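Local structure of hypothetical protein PA2201 (Pseudomonas aeruginosa, 2FEF) at residues 70-73 and 74-77; 109-112 and 113-116; 202-205 and 206-209; 218-221 and 222-225. The protein is of unknown function but probably acts as an immunity protein that neutralises a PoNe-type nuclease toxin. All blocks are in the same frame, centred on the assembly; numbering follows the deposited sequence.

Interaction 1: 70-73 and 74-77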
# COMPACT_ATOMS: atom_id res chain seq x y z
N LEU B 70 6.98 17.34 10.27
CA LEU B 70 5.54 17.45 10.23
C LEU B 70 4.99 16.41 9.25
O LEU B 70 3.98 15.77 9.52
CB LEU B 70 5.18 18.89 9.87
CG LEU B 70 3.73 19.35 9.85
CD1 LEU B 70 3.11 19.23 11.25
CD2 LEU B 70 3.65 20.80 9.32
N GLU B 71 5.66 16.23 8.12
CA GLU B 71 5.21 15.20 7.16
C GLU B 71 5.28 13.82 7.73
O GLU B 71 4.35 13.01 7.56
CB GLU B 71 6.00 15.30 5.83
CG GLU B 71 5.75 16.60 5.15
CD GLU B 71 4.51 16.62 4.25
OE1 GLU B 71 3.67 15.69 4.29
OE2 GLU B 71 4.38 17.60 3.48
N ASN B 72 6.34 13.54 8.49
CA ASN B 72 6.35 12.25 9.21
C ASN B 72 5.22 12.09 10.23
O ASN B 72 4.67 11.00 10.40
CB ASN B 72 7.67 12.08 9.93
CG ASN B 72 7.86 10.67 10.41
OD1 ASN B 72 7.37 9.73 9.81
ND2 ASN B 72 8.58 10.50 11.52
N ALA B 73 4.89 13.16 10.96
CA ALA B 73 3.77 13.11 11.92
C ALA B 73 2.48 12.71 11.20
O ALA B 73 1.71 11.89 11.69
CB ALA B 73 3.62 14.46 12.69
N TRP B 74 2.23 13.29 10.03
CA TRP B 74 1.02 12.94 9.28
C TRP B 74 0.97 11.46 8.91
O TRP B 74 -0.11 10.86 8.91
CB TRP B 74 0.84 13.86 8.06
CG TRP B 74 0.62 15.33 8.43
CD1 TRP B 74 -0.07 15.83 9.52
CD2 TRP B 74 1.06 16.48 7.70
NE1 TRP B 74 -0.06 17.21 9.51
CE2 TRP B 74 0.63 17.63 8.41
CE3 TRP B 74 1.78 16.65 6.52
CZ2 TRP B 74 0.89 18.94 7.96
CZ3 TRP B 74 2.06 17.97 6.06
CH2 TRP B 74 1.62 19.09 6.80
N ALA B 75 2.13 10.86 8.62
CA ALA B 75 2.20 9.42 8.30
C ALA B 75 1.80 8.59 9.55
O ALA B 75 1.04 7.62 9.48
CB ALA B 75 3.61 9.06 7.81
N TRP B 76 2.27 9.01 10.71
CA TRP B 76 1.88 8.37 11.95
C TRP B 76 0.40 8.52 12.20
O TRP B 76 -0.22 7.61 12.71
CB TRP B 76 2.65 8.96 13.14
CG TRP B 76 4.06 8.43 13.33
CD1 TRP B 76 5.16 8.67 12.53
CD2 TRP B 76 4.52 7.59 14.39
NE1 TRP B 76 6.26 8.02 13.04
CE2 TRP B 76 5.89 7.34 14.17
CE3 TRP B 76 3.88 6.99 15.50
CZ2 TRP B 76 6.68 6.56 15.06
CZ3 TRP B 76 4.65 6.21 16.38
CH2 TRP B 76 6.04 5.98 16.13
N GLY B 77 -0.15 9.70 11.94
CA GLY B 77 -1.59 9.91 12.10
C GLY B 77 -2.41 8.98 11.21
O GLY B 77 -3.42 8.45 11.62

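Interaction 2: 109-112 and 113-116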
# COMPACT_ATOMS: atom_id res chain seq x y z
N ALA B 109 -2.04 3.89 21.77
CA ALA B 109 -0.62 4.29 21.79
C ALA B 109 -0.25 5.00 20.50
O ALA B 109 0.44 5.98 20.53
CB ALA B 109 0.28 3.09 21.96
N LEU B 110 -0.71 4.50 19.36
CA LEU B 110 -0.35 5.14 18.11
C LEU B 110 -0.95 6.54 18.00
O LEU B 110 -0.28 7.44 17.51
CB LEU B 110 -0.71 4.28 16.89
CG LEU B 110 0.20 3.05 16.68
CD1 LEU B 110 -0.56 2.12 15.70
CD2 LEU B 110 1.63 3.46 16.20
N TRP B 111 -2.21 6.71 18.43
CA TRP B 111 -2.81 8.05 18.46
C TRP B 111 -2.03 9.05 19.36
O TRP B 111 -1.78 10.20 18.96
CB TRP B 111 -4.28 7.98 18.87
CG TRP B 111 -5.21 7.63 17.73
CD1 TRP B 111 -5.75 6.39 17.45
CD2 TRP B 111 -5.66 8.51 16.70
NE1 TRP B 111 -6.55 6.47 16.33
CE2 TRP B 111 -6.48 7.75 15.82
CE3 TRP B 111 -5.42 9.87 16.39
CZ2 TRP B 111 -7.11 8.31 14.70
CZ3 TRP B 111 -6.05 10.43 15.28
CH2 TRP B 111 -6.88 9.64 14.44
N LEU B 112 -1.66 8.59 20.55
CA LEU B 112 -0.87 9.36 21.51
C LEU B 112 0.51 9.70 20.93
O LEU B 112 0.92 10.86 20.96
CB LEU B 112 -0.69 8.55 22.78
CG LEU B 112 0.03 9.24 23.93
CD1 LEU B 112 -0.72 10.53 24.29
CD2 LEU B 112 0.11 8.28 25.10
N ASP B 113 1.22 8.68 20.40
CA ASP B 113 2.53 8.92 19.72
C ASP B 113 2.42 9.88 18.56
O ASP B 113 3.27 10.78 18.40
CB ASP B 113 3.19 7.60 19.26
CG ASP B 113 3.59 6.68 20.47
OD1 ASP B 113 3.64 7.13 21.64
OD2 ASP B 113 3.87 5.51 20.23
N TYR B 114 1.40 9.69 17.72
CA TYR B 114 1.14 10.66 16.67
C TYR B 114 1.06 12.08 17.22
O TYR B 114 1.71 12.99 16.71
CB TYR B 114 -0.13 10.29 15.88
CG TYR B 114 -0.78 11.40 15.07
CD1 TYR B 114 -0.06 12.17 14.16
CD2 TYR B 114 -2.17 11.64 15.18
CE1 TYR B 114 -0.67 13.19 13.43
CE2 TYR B 114 -2.79 12.64 14.43
CZ TYR B 114 -2.05 13.41 13.57
OH TYR B 114 -2.64 14.41 12.80
N SER B 115 0.22 12.29 18.23
CA SER B 115 0.04 13.64 18.77
C SER B 115 1.36 14.23 19.30
O SER B 115 1.62 15.44 19.19
CB SER B 115 -1.02 13.62 19.88
OG SER B 115 -0.49 13.10 21.12
N ARG B 116 2.20 13.38 19.89
CA ARG B 116 3.49 13.87 20.44
C ARG B 116 4.46 14.27 19.35
O ARG B 116 5.18 15.28 19.47
CB ARG B 116 4.12 12.81 21.33
CG ARG B 116 3.33 12.60 22.62
CD ARG B 116 3.76 11.30 23.24
NE ARG B 116 3.19 11.12 24.57
CZ ARG B 116 3.12 9.94 25.18
NH1 ARG B 116 3.53 8.83 24.55
NH2 ARG B 116 2.59 9.86 26.40

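Interaction 3: 202-205 and 206-209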
# COMPACT_ATOMS: atom_id res chain seq x y z
N ARG B 202 -26.63 15.29 14.78
CA ARG B 202 -27.20 14.09 14.15
C ARG B 202 -26.07 13.05 14.10
O ARG B 202 -25.16 13.19 13.31
CB ARG B 202 -27.63 14.42 12.71
CG ARG B 202 -28.99 15.12 12.55
CD ARG B 202 -29.16 16.44 13.30
NE ARG B 202 -28.34 17.56 12.82
CZ ARG B 202 -28.63 18.85 13.03
NH1 ARG B 202 -27.81 19.79 12.57
NH2 ARG B 202 -29.72 19.21 13.69
N PRO B 203 -26.13 11.98 14.91
CA PRO B 203 -27.22 11.54 15.78
C PRO B 203 -27.22 12.04 17.23
O PRO B 203 -28.20 11.86 17.94
CB PRO B 203 -27.03 10.02 15.80
CG PRO B 203 -25.54 9.82 15.76
CD PRO B 203 -25.01 11.01 14.89
N PHE B 204 -26.12 12.63 17.67
CA PHE B 204 -25.87 12.75 19.11
C PHE B 204 -26.73 13.74 19.91
O PHE B 204 -26.81 13.62 21.14
CB PHE B 204 -24.38 12.99 19.35
CG PHE B 204 -23.50 11.95 18.73
CD1 PHE B 204 -22.66 12.28 17.66
CD2 PHE B 204 -23.51 10.63 19.21
CE1 PHE B 204 -21.85 11.30 17.07
CE2 PHE B 204 -22.67 9.67 18.65
CZ PHE B 204 -21.87 9.99 17.58
N GLY B 205 -27.38 14.69 19.23
CA GLY B 205 -28.35 15.58 19.89
C GLY B 205 -29.53 14.83 20.48
O GLY B 205 -30.16 15.32 21.41
N GLN B 206 -29.80 13.63 19.96
CA GLN B 206 -30.91 12.77 20.42
C GLN B 206 -30.65 12.11 21.77
O GLN B 206 -31.53 11.42 22.30
CB GLN B 206 -31.25 11.71 19.35
CG GLN B 206 -31.70 12.31 18.00
CD GLN B 206 -33.01 13.07 18.12
OE1 GLN B 206 -33.06 14.29 17.93
NE2 GLN B 206 -34.07 12.36 18.47
N LEU B 207 -29.44 12.32 22.31
CA LEU B 207 -29.07 11.92 23.68
C LEU B 207 -29.46 12.96 24.73
O LEU B 207 -29.34 12.70 25.94
CB LEU B 207 -27.57 11.63 23.77
CG LEU B 207 -27.04 10.43 22.95
CD1 LEU B 207 -25.53 10.29 23.02
CD2 LEU B 207 -27.68 9.13 23.42
N ARG B 208 -29.94 14.12 24.27
CA ARG B 208 -30.30 15.26 25.14
C ARG B 208 -31.23 14.89 26.27
O ARG B 208 -31.00 15.30 27.40
CB ARG B 208 -30.87 16.43 24.32
CG ARG B 208 -31.29 17.65 25.13
CD ARG B 208 -31.30 18.89 24.25
NE ARG B 208 -32.24 19.90 24.72
CZ ARG B 208 -32.15 21.22 24.48
NH1 ARG B 208 -31.12 21.72 23.79
NH2 ARG B 208 -33.08 22.04 24.96
N ALA B 209 -32.26 14.10 25.98
CA ALA B 209 -33.20 13.64 27.01
C ALA B 209 -32.50 12.81 28.08
O ALA B 209 -32.74 12.99 29.28
CB ALA B 209 -34.33 12.83 26.39

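Interaction 4: 218-221 and 222-225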
# COMPACT_ATOMS: atom_id res chain seq x y z
N ASP B 218 -32.46 3.69 34.49
CA ASP B 218 -33.21 3.02 33.44
C ASP B 218 -32.48 3.13 32.11
O ASP B 218 -32.21 4.23 31.61
CB ASP B 218 -34.65 3.56 33.33
CG ASP B 218 -35.63 2.50 32.85
OD1 ASP B 218 -35.20 1.57 32.11
OD2 ASP B 218 -36.83 2.59 33.21
N ALA B 219 -32.15 1.98 31.56
CA ALA B 219 -31.55 1.89 30.23
C ALA B 219 -32.61 2.24 29.17
O ALA B 219 -32.26 2.59 28.06
CB ALA B 219 -31.03 0.49 30.02
N GLN B 220 -33.90 2.17 29.54
CA GLN B 220 -35.01 2.47 28.61
C GLN B 220 -34.87 3.86 27.96
O GLN B 220 -35.37 4.11 26.86
CB GLN B 220 -36.37 2.33 29.31
CG GLN B 220 -37.57 2.70 28.41
CD GLN B 220 -37.68 1.82 27.16
OE1 GLN B 220 -37.38 0.62 27.19
NE2 GLN B 220 -38.12 2.43 26.05
N ALA B 221 -34.17 4.76 28.65
CA ALA B 221 -33.92 6.10 28.20
C ALA B 221 -33.16 6.13 26.86
O ALA B 221 -33.23 7.11 26.13
CB ALA B 221 -33.13 6.88 29.29
N LEU B 222 -32.45 5.03 26.55
CA LEU B 222 -31.63 4.95 25.33
C LEU B 222 -32.18 4.00 24.29
O LEU B 222 -31.63 3.90 23.18
CB LEU B 222 -30.19 4.58 25.70
CG LEU B 222 -29.44 5.70 26.43
CD1 LEU B 222 -28.04 5.25 26.92
CD2 LEU B 222 -29.29 6.99 25.57
N ALA B 223 -33.28 3.31 24.62
CA ALA B 223 -33.86 2.38 23.66
C ALA B 223 -34.40 3.07 22.37
O ALA B 223 -34.10 2.61 21.27
CB ALA B 223 -34.90 1.45 24.32
N PRO B 224 -35.18 4.18 22.50
CA PRO B 224 -35.57 4.93 21.29
C PRO B 224 -34.39 5.44 20.45
O PRO B 224 -34.46 5.39 19.22
CB PRO B 224 -36.39 6.10 21.86
CG PRO B 224 -37.02 5.51 23.12
CD PRO B 224 -35.82 4.76 23.70
N TYR B 225 -33.32 5.87 21.11
CA TYR B 225 -32.08 6.27 20.44
C TYR B 225 -31.48 5.14 19.60
O TYR B 225 -31.13 5.36 18.43
CB TYR B 225 -31.06 6.81 21.46
CG TYR B 225 -29.73 7.24 20.83
CD1 TYR B 225 -29.60 8.50 20.26
CD2 TYR B 225 -28.60 6.38 20.85
CE1 TYR B 225 -28.36 8.90 19.70
CE2 TYR B 225 -27.37 6.77 20.30
CZ TYR B 225 -27.27 8.04 19.73
OH TYR B 225 -26.05 8.43 19.17

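Interaction 1: 70-73 and 74-77
Residues 70-73 and 74-77 form one unbroken run of alpha-helix, in which the amides of Trp74, Ala75, Trp76 and Gly77 donate to the carbonyls four residues earlier; the bond from Gly77 N to Ala73 O measures 2.9 Å, and that from Trp74 N to Leu70 O 3.1 Å. The run belongs to helix 66-93 of the all-helical N-terminal domain, and its side chains gather round two indoles. Leu70 lies over one face of Trp74: its CG is 3.9 Å from the centroid of the six-membered ring and 29° off the normal, which meets the geometry of a CH-pi contact. This follows from CG being anti to the backbone N (chi1 -175°), a setting that carries the branch up the helix toward residue 74. Glu71 reaches the same ring at its edge, OE1 coming within 3.1 Å of Trp74 CE3, with the carboxylate plane nearly perpendicular to the indole. The other oxygen, OE2, is hydrogen-bonded to His67 NE2, and Trp74 is stacked against His56 of the second subunit, so this side of the helix takes part in the assembly. On another side, Asn72 and Trp76 run alongside each other, amide and ring also close to perpendicular. Asn72 ND2 and Trp76 NE1 both donate to Gly57 O, so a single carbonyl fixes the direction of both polar ends. The backbone contributes as well: Asn72 O sits in the plane of the Trp76 ring, at its edge, 3.2 Å from CD1.

Interaction 2: 109-112 and 113-116
Leu112 meets Arg116 one helical turn on, its CG 3.4 Å above the guanidinium plane and over its centre; the two side chains come closest at Leu112 CD2 and Arg116 NH2, 3.2 Å apart. With CG anti to the carbonyl carbon (chi1 -69°), the Arg116 chain runs back along the helix, and its extension to NE carries the guanidinium to Leu112. Leu112 O is gripped twice, by Arg116 N at 3.0 Å and by Ser115 OG at 2.7 Å. The hydroxyl reaches it because OG stands between the backbone N and the carbonyl carbon (chi1 77°). Asp113 N donates to Ala109 O at 2.8 Å in a nearly straight bond of 172°, while OD1 forms a salt bridge with Arg116 NH1 at 3.4 Å, its hydrogen bond weak. Stronger partners lie outside: Asp113 OD1 and OD2 accept from the amides of Asp9 and Asn10, and Arg116 NE pairs with Glu171. Trp111 CE3 lies at the edge of the Tyr114 ring, 3.9 Å from Tyr114 CD2; Trp111 NE1 is hydrogen-bonded to Ser84 OG. A serine hydroxyl returned to a carbonyl of the preceding turn is a familiar alpha-helical feature, here in helix 97-127.

Interaction 3: 202-205 and 206-209
Gln206, Leu207 and Arg208 each donate a backbone N-H to the carbonyl three residues earlier, the spacing of a 3-10 turn. Gln206 N is 3.1 Å from Pro203 O, Leu207 N 3.2 Å from Phe204 O, and Arg208 N 3.1 Å from Gly205 O. The N-H groups point well at their acceptors, yet the last two donors stand far above the carbonyl planes, and the C=O...N angle at Phe204 O is only 117°, as the tight winding requires. Side chains add little: Leu207 CD1 approaches the edge of the Phe204 ring, 4.3 Å from Phe204 CD2, and the CG of Gln206 lies 3.5 Å from Pro203 O. Pro203 covers one face of Phe204, its CG 3.9 Å above the ring plane and over its centre. The proline itself follows a cis peptide bond, and backbone hydrogen bonds between Arg202 and Leu247 hold the start of the run. Farther out, the Phe204 ring also meets those of Tyr146 and Trp253. The 3-10 turns thus carry the chain from helix 201-204 into helix 208-213, with Phe204 and Leu207 resting on Leu180 of helix 179-189, and Pro203 against Gln229 of helix 223-234; no strands are involved.

Interaction 4: 218-221 and 222-225
Leu222 and Ala223 are tied to the residues before them by two backbone hydrogen bonds, each spanning three positions. Leu222 N donates to Ala219 O at 2.9 Å with an N-H...O angle of 167°; Ala223 N donates to Gln220 O at 3.2 Å, from still higher above the carbonyl plane, with a C=O...N angle of 108°. The phi/psi values of residues 219-221 are helical, and Leu222, at -110° in phi, departs from them, so the two bonds describe consecutive tight turns short of a regular helix. A further polar contact lies inside residues 218-221, where Asp218 OD1 accepts from Gln220 N at 2.9 Å. A side-chain oxygen bonded to the amide two residues on defines an Asx turn, here opening the lead-in to helix 223-234 in the C-terminal part of the protein, which belongs to the PoNi family. Van der Waals contacts supply the rest. Pro224 has no amide hydrogen to offer Gln220 O and presents CD to it instead, at 3.3 Å. The glutamine chain, bent at chi2, crosses the proline at about a right angle and lays NE2 3.8 Å from Ala223 CB and 4.0 Å from Pro224 CD. Ala219 and Leu222 make the apolar packing: Ala219 on Trp269 and on Leu274 of helix 272-275, Leu222 on Val260 and Leu263 of helix 258-267.

How the interactions relate
Interactions 1 and 2 lie on consecutive helices, 66-93 and 97-127, and touch directly: Tyr114 CD1 is 3.0 Å from Ala73 O, and Trp76 CZ3 is 3.5 Å from Asp113 CB. Interaction 2 is the buried one, its charged groups paired, whereas interaction 1 is partly buried and reaches a second subunit. Interactions 3 and 4 meet through Leu207 CD2 and Leu222 CD2, 3.4 Å apart, and through Tyr225 against Phe204; the centre of interaction 4 lies about 35 Å from that of interaction 2, on the opposite side of the chain's centre. The first pair uses i to i+4 bonds; the second, partly buried with some residues exposed, uses i to i+3 turns at helix junctions.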